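Local coordinates for nickel ABC transporter (Nickel-binding protein) (Bacillus halodurans, PDB 3T66) that probably serves as the substrate-capturing, solute-binding component of an ABC importer, in a family generally associated with the uptake of peptides and nickel, at residues Y396-T401 with D423-T428; L137-V142 with S389-A394; N24-H29 with Y34-A39. All blocks are in the same frame, centred on the assembly; numbering follows the deposited sequence.

Contact 1. Residues Y396-T401 with D423-T428; sequences YYLNAT and DELNRT
Leu425 meets Leu398 through single methyl groups, CD2 of Leu425 standing 4.2 Å from CD1 of Leu398, and the two side chains cross at about a right angle. This is the apolar half of a helix-helix contact whose polar half comes one residue later. Asn426 donates from ND2 to OD1 of Asn399 at 2.6 Å, with an N-H...O angle of 150°. The donor approaches from above the carbonyl plane of the Asn399 amide, and the two amide planes are turned 60° apart. Asn399 can present its oxygen there because its CG lies anti to the backbone N (chi1 -161°), on the side of the helix facing Asn426. With an alanine here instead of Asn426, OD1 of Asn399 would probably lose this donor and its amide be freer to turn. Two residues on, Thr428 OG1 bonds back to Glu424 O, 2.6 Å away; the hydroxyl and Arg427 N reach Glu424 O from opposite faces of its carbonyl plane. The pair thus joins helix 395-402 to helix 416-426, while helix 431-447 packs beside both, touching Leu398 through Thr438 and Ile445 and Leu425 through Leu437.

Contact 2. Residues L137-V142 with S389-A394; sequences LVNPNV and SPRGDA
Asn139 reaches Arg391 from a turn closed by a 2.8 Å bond, Val142 N to O of Asn139. There ND2 of Asn139 lies over one face of the guanidinium, 3.7 Å from NH2 of Arg391. It sits over the rim and not the centre of the guanidinium, whose plane is turned 32° from the amide, and no hydrogen bond joins the two groups. The amide's other end, OD1 of Asn139, probably hydrogen-bonds to the hydroxyl of Tyr34.

Val138 packs against the root of the same arginine: its CG1 is 3.6 Å from CB of Arg391, and its CB is 3.9 Å from CG of Arg391. The side chains slide past each other in opposite directions. Arg391 starts with CG between the backbone N and the carbonyl carbon (chi1 47°) and bends again at chi2 (-127°), which lays its methylenes along Val138 before the guanidinium brings one face to Asn139 ND2. Val138 also touches Val46 and Val48 of strand 46-48.

This is loop-to-loop packing, between the loop joining strands 121-126 and 162-168 and the one leading from strand 381-387 to helix 395-402. The chemistry divides: across the two loops Arg391 offers hydrocarbon and a guanidinium face, whereas its salt bridge, from NH1, is to Glu136, just ahead of 137-142, with a weak hydrogen bond from NE to Ser135 O.

Contact 3. Residues N24-H29 with Y34-A39; sequences NSLDPH and YIPVRA
Leu26 and Pro28 both touch the ring of Pro36. Just ahead of them, Ser25 OG accepts from Asp27 N at 3.0 Å, almost straight at 172°, forming an ST turn. Leu26 follows, its backbone tied to Thr153. Its CG stands anti to its carbonyl carbon (chi1 -66°), and the side chain crosses that of Ile35 obliquely, bringing CD2 of Leu26 to 4.1 Å from CG2 of Ile35. The backbone takes part too, with O of Leu26 3.8 Å from CG of Pro36.

Asp27 turns away from the helix. Its OD1 forms a salt bridge with Arg98, and its OD2 probably accepts from His29 N in an Asx turn, although the place of that nitrogen is doubtful. Next in the chain, Pro28 packs against the helix. Its CA and CB lie 3.8 and 4.0 Å from CG of Pro36, a purely apolar meeting of two prolines whose CA atoms mark the nearest backbone approach.

Pro36 suits this position well. Tyr34 is the N-cap of helix 35-38, so Pro36 lies in the first turn, where a residue without an N-H costs no helical hydrogen bond. The short helix is thereby packed against the loop that leads to it. Strands border it: Ile35 touches Phe19 of strand 14-19, Leu173 of strand 172-177 and Phe193 of strand 190-195, and Leu26 also reaches Leu173.

From the N terminus, contact 3 comes first, folding the loop after strand 14-19 back on helix 35-38, with four residues between the segments. Contact 2 follows and spans 246 intervening residues, joining the loop after strand 121-126 to the loop after strand 381-387. Contact 1 comes last, with 21 residues between segments 396-401 and 423-428, on helices 395-402 and 416-426. The three run in series, none nesting in or crossing another. Segment 389-394 is nevertheless followed, after a single residue, by 396-401, and contacts 2 and 3 touch, with Tyr34 packing on Pro140. Together they connect an N-terminal strand-and-helix region, through a long-range loop-to-loop meeting, to a helical cluster late in the chain.

Contact 1. Residues Y396-T401 with D423-T428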
loop_
_atom_site.group_PDB
_atom_site.type_symbol
_atom_site.label_atom_id
_atom_site.label_comp_id
_atom_site.label_asym_id
_atom_site.label_seq_id
_atom_site.Cartn_x
_atom_site.Cartn_y
_atom_site.Cartn_z
ATOM N N TYR A 396 -11.504 2.863 4.313
ATOM C CA TYR A 396 -11.828 3.176 2.942
ATOM C C TYR A 396 -11.970 1.895 2.157
ATOM O O TYR A 396 -12.949 1.717 1.447
ATOM C CB TYR A 396 -10.835 4.114 2.247
ATOM C CG TYR A 396 -11.222 4.290 0.779
ATOM C CD1 TYR A 396 -12.120 5.309 0.366
ATOM C CD2 TYR A 396 -10.757 3.370 -0.197
ATOM C CE1 TYR A 396 -12.506 5.432 -0.967
ATOM C CE2 TYR A 396 -11.138 3.470 -1.528
ATOM C CZ TYR A 396 -12.002 4.499 -1.907
ATOM O OH TYR A 396 -12.346 4.547 -3.238
ATOM N N TYR A 397 -11.013 0.994 2.262
ATOM C CA TYR A 397 -11.087 -0.205 1.427
ATOM C C TYR A 397 -12.384 -0.974 1.652
ATOM O O TYR A 397 -13.080 -1.402 0.705
ATOM C CB TYR A 397 -9.924 -1.112 1.752
ATOM C CG TYR A 397 -10.120 -2.501 1.286
ATOM C CD1 TYR A 397 -10.095 -2.802 -0.073
ATOM C CD2 TYR A 397 -10.323 -3.541 2.206
ATOM C CE1 TYR A 397 -10.237 -4.114 -0.537
ATOM C CE2 TYR A 397 -10.495 -4.877 1.771
ATOM C CZ TYR A 397 -10.436 -5.166 0.382
ATOM O OH TYR A 397 -10.583 -6.474 -0.082
ATOM N N LEU A 398 -12.687 -1.164 2.927
ATOM C CA LEU A 398 -13.723 -2.080 3.288
ATOM C C LEU A 398 -14.988 -1.466 2.849
ATOM O O LEU A 398 -15.768 -2.086 2.139
ATOM C CB LEU A 398 -13.768 -2.305 4.779
ATOM C CG LEU A 398 -12.713 -3.260 5.278
ATOM C CD1 LEU A 398 -12.679 -3.186 6.784
ATOM C CD2 LEU A 398 -12.984 -4.645 4.807
ATOM N N ASN A 399 -15.199 -0.231 3.252
ATOM C CA ASN A 399 -16.390 0.424 2.828
ATOM C C ASN A 399 -16.533 0.389 1.297
ATOM O O ASN A 399 -17.594 0.003 0.765
ATOM C CB ASN A 399 -16.445 1.839 3.347
ATOM C CG ASN A 399 -17.837 2.383 3.306
ATOM O OD1 ASN A 399 -18.625 2.202 4.249
ATOM N ND2 ASN A 399 -18.175 3.031 2.200
ATOM N N ALA A 400 -15.459 0.732 0.594
ATOM C CA ALA A 400 -15.519 0.810 -0.842
ATOM C C ALA A 400 -15.879 -0.538 -1.464
ATOM O O ALA A 400 -16.626 -0.602 -2.450
ATOM C CB ALA A 400 -14.233 1.317 -1.393
ATOM N N THR A 401 -15.397 -1.625 -0.899
ATOM C CA THR A 401 -15.529 -2.897 -1.615
ATOM C C THR A 401 -16.700 -3.792 -1.149
ATOM O O THR A 401 -17.127 -4.741 -1.853
ATOM C CB THR A 401 -14.185 -3.627 -1.557
ATOM O OG1 THR A 401 -13.149 -2.688 -1.913
ATOM C CG2 THR A 401 -14.158 -4.782 -2.496
ATOM N N ASP A 423 -20.797 -0.235 9.047
ATOM C CA ASP A 423 -21.526 0.827 9.721
ATOM C C ASP A 423 -20.951 1.286 11.091
ATOM O O ASP A 423 -20.673 2.488 11.254
ATOM C CB ASP A 423 -23.005 0.451 9.845
ATOM C CG ASP A 423 -23.731 0.480 8.512
ATOM O OD1 ASP A 423 -23.065 0.834 7.513
ATOM O OD2 ASP A 423 -24.952 0.160 8.455
ATOM N N GLU A 424 -20.773 0.394 12.070
ATOM C CA GLU A 424 -20.228 0.886 13.351
ATOM C C GLU A 424 -18.888 1.485 13.033
ATOM O O GLU A 424 -18.600 2.608 13.465
ATOM C CB GLU A 424 -20.103 -0.168 14.482
ATOM N N LEU A 425 -18.108 0.745 12.224
ATOM C CA LEU A 425 -16.735 1.143 11.895
ATOM C C LEU A 425 -16.691 2.550 11.359
ATOM O O LEU A 425 -15.828 3.279 11.787
ATOM C CB LEU A 425 -16.022 0.176 10.955
ATOM C CG LEU A 425 -14.571 0.569 10.604
ATOM C CD1 LEU A 425 -13.661 0.518 11.781
ATOM C CD2 LEU A 425 -13.960 -0.254 9.480
ATOM N N ASN A 426 -17.609 2.931 10.461
ATOM C CA ASN A 426 -17.630 4.297 9.898
ATOM C C ASN A 426 -18.099 5.359 10.924
ATOM O O ASN A 426 -17.939 6.545 10.724
ATOM C CB ASN A 426 -18.482 4.414 8.612
ATOM C CG ASN A 426 -18.105 3.397 7.494
ATOM O OD1 ASN A 426 -16.969 2.893 7.400
ATOM N ND2 ASN A 426 -19.084 3.114 6.615
ATOM N N ARG A 427 -18.696 4.923 12.015
ATOM C CA ARG A 427 -19.120 5.843 13.050
ATOM C C ARG A 427 -18.151 5.743 14.235
ATOM O O ARG A 427 -18.539 6.078 15.367
ATOM C CB ARG A 427 -20.558 5.506 13.498
ATOM N N THR A 428 -16.909 5.284 13.999
ATOM C CA THR A 428 -15.945 5.031 15.117
ATOM C C THR A 428 -14.599 5.739 15.063
ATOM O O THR A 428 -13.744 5.409 14.213
ATOM C CB THR A 428 -15.569 3.539 15.293
ATOM O OG1 THR A 428 -16.746 2.723 15.275
ATOM C CG2 THR A 428 -14.784 3.335 16.590
#

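Contact 2. Residues L137-V142 with S389-A394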
loop_
_atom_site.group_PDB
_atom_site.type_symbol
_atom_site.label_atom_id
_atom_site.label_comp_id
_atom_site.label_asym_id
_atom_site.label_seq_id
_atom_site.Cartn_x
_atom_site.Cartn_y
_atom_site.Cartn_z
ATOM N N LEU A 137 -3.050 12.161 7.447
ATOM C CA LEU A 137 -1.871 13.003 7.622
ATOM C C LEU A 137 -0.559 12.247 7.407
ATOM O O LEU A 137 0.521 12.830 7.347
ATOM C CB LEU A 137 -1.934 13.730 8.953
ATOM C CG LEU A 137 -3.183 14.601 9.089
ATOM C CD1 LEU A 137 -3.289 15.272 10.455
ATOM C CD2 LEU A 137 -3.236 15.644 7.977
ATOM N N VAL A 138 -0.662 10.941 7.251
ATOM C CA VAL A 138 0.490 10.130 6.932
ATOM C C VAL A 138 0.978 10.378 5.488
ATOM O O VAL A 138 2.143 10.180 5.192
ATOM C CB VAL A 138 0.123 8.647 7.075
ATOM C CG1 VAL A 138 1.303 7.716 6.712
ATOM C CG2 VAL A 138 -0.409 8.334 8.442
ATOM N N ASN A 139 0.078 10.811 4.608
ATOM C CA ASN A 139 0.364 10.949 3.206
ATOM C C ASN A 139 1.541 11.839 3.049
ATOM O O ASN A 139 1.515 12.984 3.492
ATOM C CB ASN A 139 -0.796 11.622 2.511
ATOM C CG ASN A 139 -0.986 11.154 1.081
ATOM O OD1 ASN A 139 -0.067 11.163 0.272
ATOM N ND2 ASN A 139 -2.217 10.774 0.760
ATOM N N PRO A 140 2.582 11.332 2.402
ATOM C CA PRO A 140 3.754 12.089 2.148
ATOM C C PRO A 140 3.460 13.427 1.542
ATOM O O PRO A 140 4.263 14.338 1.667
ATOM C CB PRO A 140 4.484 11.205 1.196
ATOM C CG PRO A 140 4.281 9.890 1.822
ATOM C CD PRO A 140 2.813 9.908 2.141
ATOM N N ASN A 141 2.296 13.557 0.924
ATOM C CA ASN A 141 1.795 14.819 0.359
ATOM C C ASN A 141 1.652 15.932 1.288
ATOM O O ASN A 141 1.534 17.064 0.857
ATOM C CB ASN A 141 0.352 14.625 -0.003
ATOM C CG ASN A 141 0.223 13.946 -1.243
ATOM O OD1 ASN A 141 1.240 13.792 -1.953
ATOM N ND2 ASN A 141 -0.986 13.485 -1.561
ATOM N N VAL A 142 1.478 15.600 2.553
ATOM C CA VAL A 142 1.095 16.576 3.479
ATOM C C VAL A 142 2.278 16.723 4.363
ATOM O O VAL A 142 2.173 17.080 5.523
ATOM C CB VAL A 142 -0.078 16.110 4.268
ATOM C CG1 VAL A 142 -0.631 17.270 5.037
ATOM C CG2 VAL A 142 -1.125 15.630 3.377
ATOM N N SER A 389 -4.818 -1.252 2.851
ATOM C CA SER A 389 -4.563 -0.547 4.089
ATOM C C SER A 389 -3.457 0.481 3.848
ATOM O O SER A 389 -2.317 0.351 4.342
ATOM C CB SER A 389 -4.179 -1.538 5.153
ATOM O OG SER A 389 -3.124 -2.340 4.679
ATOM N N PRO A 390 -3.803 1.542 3.108
ATOM C CA PRO A 390 -2.806 2.392 2.447
ATOM C C PRO A 390 -1.907 3.092 3.466
ATOM O O PRO A 390 -0.678 3.244 3.221
ATOM C CB PRO A 390 -3.656 3.429 1.692
ATOM C CG PRO A 390 -5.124 3.049 1.953
ATOM C CD PRO A 390 -5.106 2.216 3.204
ATOM N N ARG A 391 -2.490 3.536 4.583
ATOM C CA ARG A 391 -1.618 4.023 5.627
ATOM C C ARG A 391 -2.061 3.590 6.962
ATOM O O ARG A 391 -2.302 4.399 7.854
ATOM C CB ARG A 391 -1.310 5.507 5.520
ATOM C CG ARG A 391 -2.444 6.362 5.288
ATOM C CD ARG A 391 -2.231 7.248 4.105
ATOM N NE ARG A 391 -3.575 7.695 3.793
ATOM C CZ ARG A 391 -4.136 7.713 2.594
ATOM N NH1 ARG A 391 -5.394 8.120 2.501
ATOM N NH2 ARG A 391 -3.453 7.383 1.507
ATOM N N GLY A 392 -2.177 2.275 7.092
ATOM C CA GLY A 392 -2.564 1.646 8.341
ATOM C C GLY A 392 -4.023 1.605 8.680
ATOM O O GLY A 392 -4.358 1.157 9.756
ATOM N N ASP A 393 -4.881 2.071 7.781
ATOM C CA ASP A 393 -6.325 2.085 8.029
ATOM C C ASP A 393 -7.034 1.332 6.889
ATOM O O ASP A 393 -6.628 1.442 5.715
ATOM C CB ASP A 393 -6.862 3.519 8.166
ATOM C CG ASP A 393 -8.284 3.569 8.773
ATOM O OD1 ASP A 393 -8.410 3.609 10.030
ATOM O OD2 ASP A 393 -9.290 3.562 8.012
ATOM N N ALA A 394 -8.069 0.561 7.224
ATOM C CA ALA A 394 -8.705 -0.234 6.224
ATOM C C ALA A 394 -10.091 0.226 5.974
ATOM O O ALA A 394 -10.781 -0.391 5.167
ATOM C CB ALA A 394 -8.727 -1.645 6.627
#

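Contact 3. Residues N24-H29 with Y34-A39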
loop_
_atom_site.group_PDB
_atom_site.type_symbol
_atom_site.label_atom_id
_atom_site.label_comp_id
_atom_site.label_asym_id
_atom_site.label_seq_id
_atom_site.Cartn_x
_atom_site.Cartn_y
_atom_site.Cartn_z
ATOM N N ASN A 24 10.381 16.045 -11.856
ATOM C CA ASN A 24 10.996 17.329 -12.220
ATOM C C ASN A 24 10.635 18.367 -11.188
ATOM O O ASN A 24 10.893 19.578 -11.358
ATOM C CB ASN A 24 10.482 17.854 -13.571
ATOM C CG ASN A 24 10.770 16.929 -14.738
ATOM O OD1 ASN A 24 11.508 15.948 -14.643
ATOM N ND2 ASN A 24 10.178 17.265 -15.867
ATOM N N SER A 25 9.969 17.884 -10.147
ATOM C CA SER A 25 9.523 18.750 -9.085
ATOM C C SER A 25 9.910 18.151 -7.763
ATOM O O SER A 25 10.080 16.951 -7.662
ATOM C CB SER A 25 8.032 18.943 -9.150
ATOM O OG SER A 25 7.671 19.835 -8.126
ATOM N N LEU A 26 10.102 18.999 -6.767
ATOM C CA LEU A 26 10.246 18.517 -5.406
ATOM C C LEU A 26 9.278 19.290 -4.544
ATOM O O LEU A 26 9.484 19.466 -3.343
ATOM C CB LEU A 26 11.684 18.652 -4.880
ATOM C CG LEU A 26 12.755 17.799 -5.561
ATOM C CD1 LEU A 26 14.151 18.219 -5.166
ATOM C CD2 LEU A 26 12.577 16.381 -5.231
ATOM N N ASP A 27 8.208 19.762 -5.142
ATOM C CA ASP A 27 7.184 20.311 -4.316
ATOM C C ASP A 27 6.400 19.177 -3.616
ATOM O O ASP A 27 5.545 18.535 -4.250
ATOM C CB ASP A 27 6.268 21.152 -5.153
ATOM C CG ASP A 27 5.260 21.865 -4.329
ATOM O OD1 ASP A 27 4.678 22.830 -4.850
ATOM O OD2 ASP A 27 5.051 21.479 -3.152
ATOM N N PRO A 28 6.648 18.948 -2.303
ATOM C CA PRO A 28 5.989 17.815 -1.637
ATOM C C PRO A 28 4.479 17.874 -1.764
ATOM O O PRO A 28 3.793 16.880 -1.572
ATOM C CB PRO A 28 6.384 18.005 -0.185
ATOM C CG PRO A 28 6.566 19.461 -0.053
ATOM C CD PRO A 28 7.252 19.851 -1.319
ATOM N N HIS A 29 3.969 19.040 -2.104
ATOM C CA HIS A 29 2.542 19.192 -2.280
ATOM C C HIS A 29 1.972 18.811 -3.638
ATOM O O HIS A 29 0.918 18.203 -3.687
ATOM C CB HIS A 29 2.099 20.584 -1.866
ATOM C CG HIS A 29 2.354 20.859 -0.423
ATOM N ND1 HIS A 29 2.408 22.132 0.099
ATOM C CD2 HIS A 29 2.621 20.016 0.603
ATOM C CE1 HIS A 29 2.677 22.063 1.391
ATOM N NE2 HIS A 29 2.814 20.790 1.721
ATOM N N TYR A 34 6.569 11.355 -4.011
ATOM C CA TYR A 34 6.831 11.299 -2.572
ATOM C C TYR A 34 8.280 11.365 -2.235
ATOM O O TYR A 34 8.691 11.014 -1.136
ATOM C CB TYR A 34 6.223 10.067 -1.924
ATOM C CG TYR A 34 4.731 9.943 -2.079
ATOM C CD1 TYR A 34 3.953 11.013 -2.520
ATOM C CD2 TYR A 34 4.091 8.746 -1.775
ATOM C CE1 TYR A 34 2.581 10.885 -2.661
ATOM C CE2 TYR A 34 2.725 8.611 -1.904
ATOM C CZ TYR A 34 1.969 9.681 -2.336
ATOM O OH TYR A 34 0.599 9.535 -2.439
ATOM N N ILE A 35 9.046 11.850 -3.190
ATOM C CA ILE A 35 10.472 11.829 -3.122
ATOM C C ILE A 35 10.963 12.706 -1.992
ATOM O O ILE A 35 11.878 12.324 -1.280
ATOM C CB ILE A 35 11.035 12.217 -4.469
ATOM C CG1 ILE A 35 10.427 11.249 -5.530
ATOM C CG2 ILE A 35 12.559 12.347 -4.403
ATOM C CD1 ILE A 35 11.387 10.412 -6.457
ATOM N N PRO A 36 10.328 13.857 -1.778
ATOM C CA PRO A 36 10.771 14.651 -0.627
ATOM C C PRO A 36 10.924 13.836 0.639
ATOM O O PRO A 36 11.988 13.863 1.275
ATOM C CB PRO A 36 9.659 15.666 -0.484
ATOM C CG PRO A 36 9.302 15.944 -1.942
ATOM C CD PRO A 36 9.396 14.612 -2.637
ATOM N N VAL A 37 9.888 13.091 0.990
ATOM C CA VAL A 37 9.926 12.246 2.170
ATOM C C VAL A 37 10.888 11.077 1.975
ATOM O O VAL A 37 11.625 10.715 2.915
ATOM C CB VAL A 37 8.517 11.767 2.568
ATOM C CG1 VAL A 37 8.564 10.733 3.701
ATOM C CG2 VAL A 37 7.696 12.940 2.998
ATOM N N ARG A 38 10.907 10.518 0.768
ATOM C CA ARG A 38 11.787 9.375 0.485
ATOM C C ARG A 38 13.287 9.672 0.626
ATOM O O ARG A 38 14.079 8.826 1.074
ATOM C CB ARG A 38 11.450 8.731 -0.849
ATOM C CG ARG A 38 10.096 8.056 -0.767
ATOM C CD ARG A 38 9.622 7.470 -2.081
ATOM N NE ARG A 38 8.187 7.179 -2.031
ATOM C CZ ARG A 38 7.584 6.213 -2.719
ATOM N NH1 ARG A 38 8.285 5.414 -3.488
ATOM N NH2 ARG A 38 6.284 6.022 -2.607
ATOM N N ALA A 39 13.664 10.894 0.303
ATOM C CA ALA A 39 15.053 11.265 0.340
ATOM C C ALA A 39 15.371 11.878 1.674
ATOM O O ALA A 39 16.507 12.240 1.929
ATOM C CB ALA A 39 15.382 12.235 -0.792
#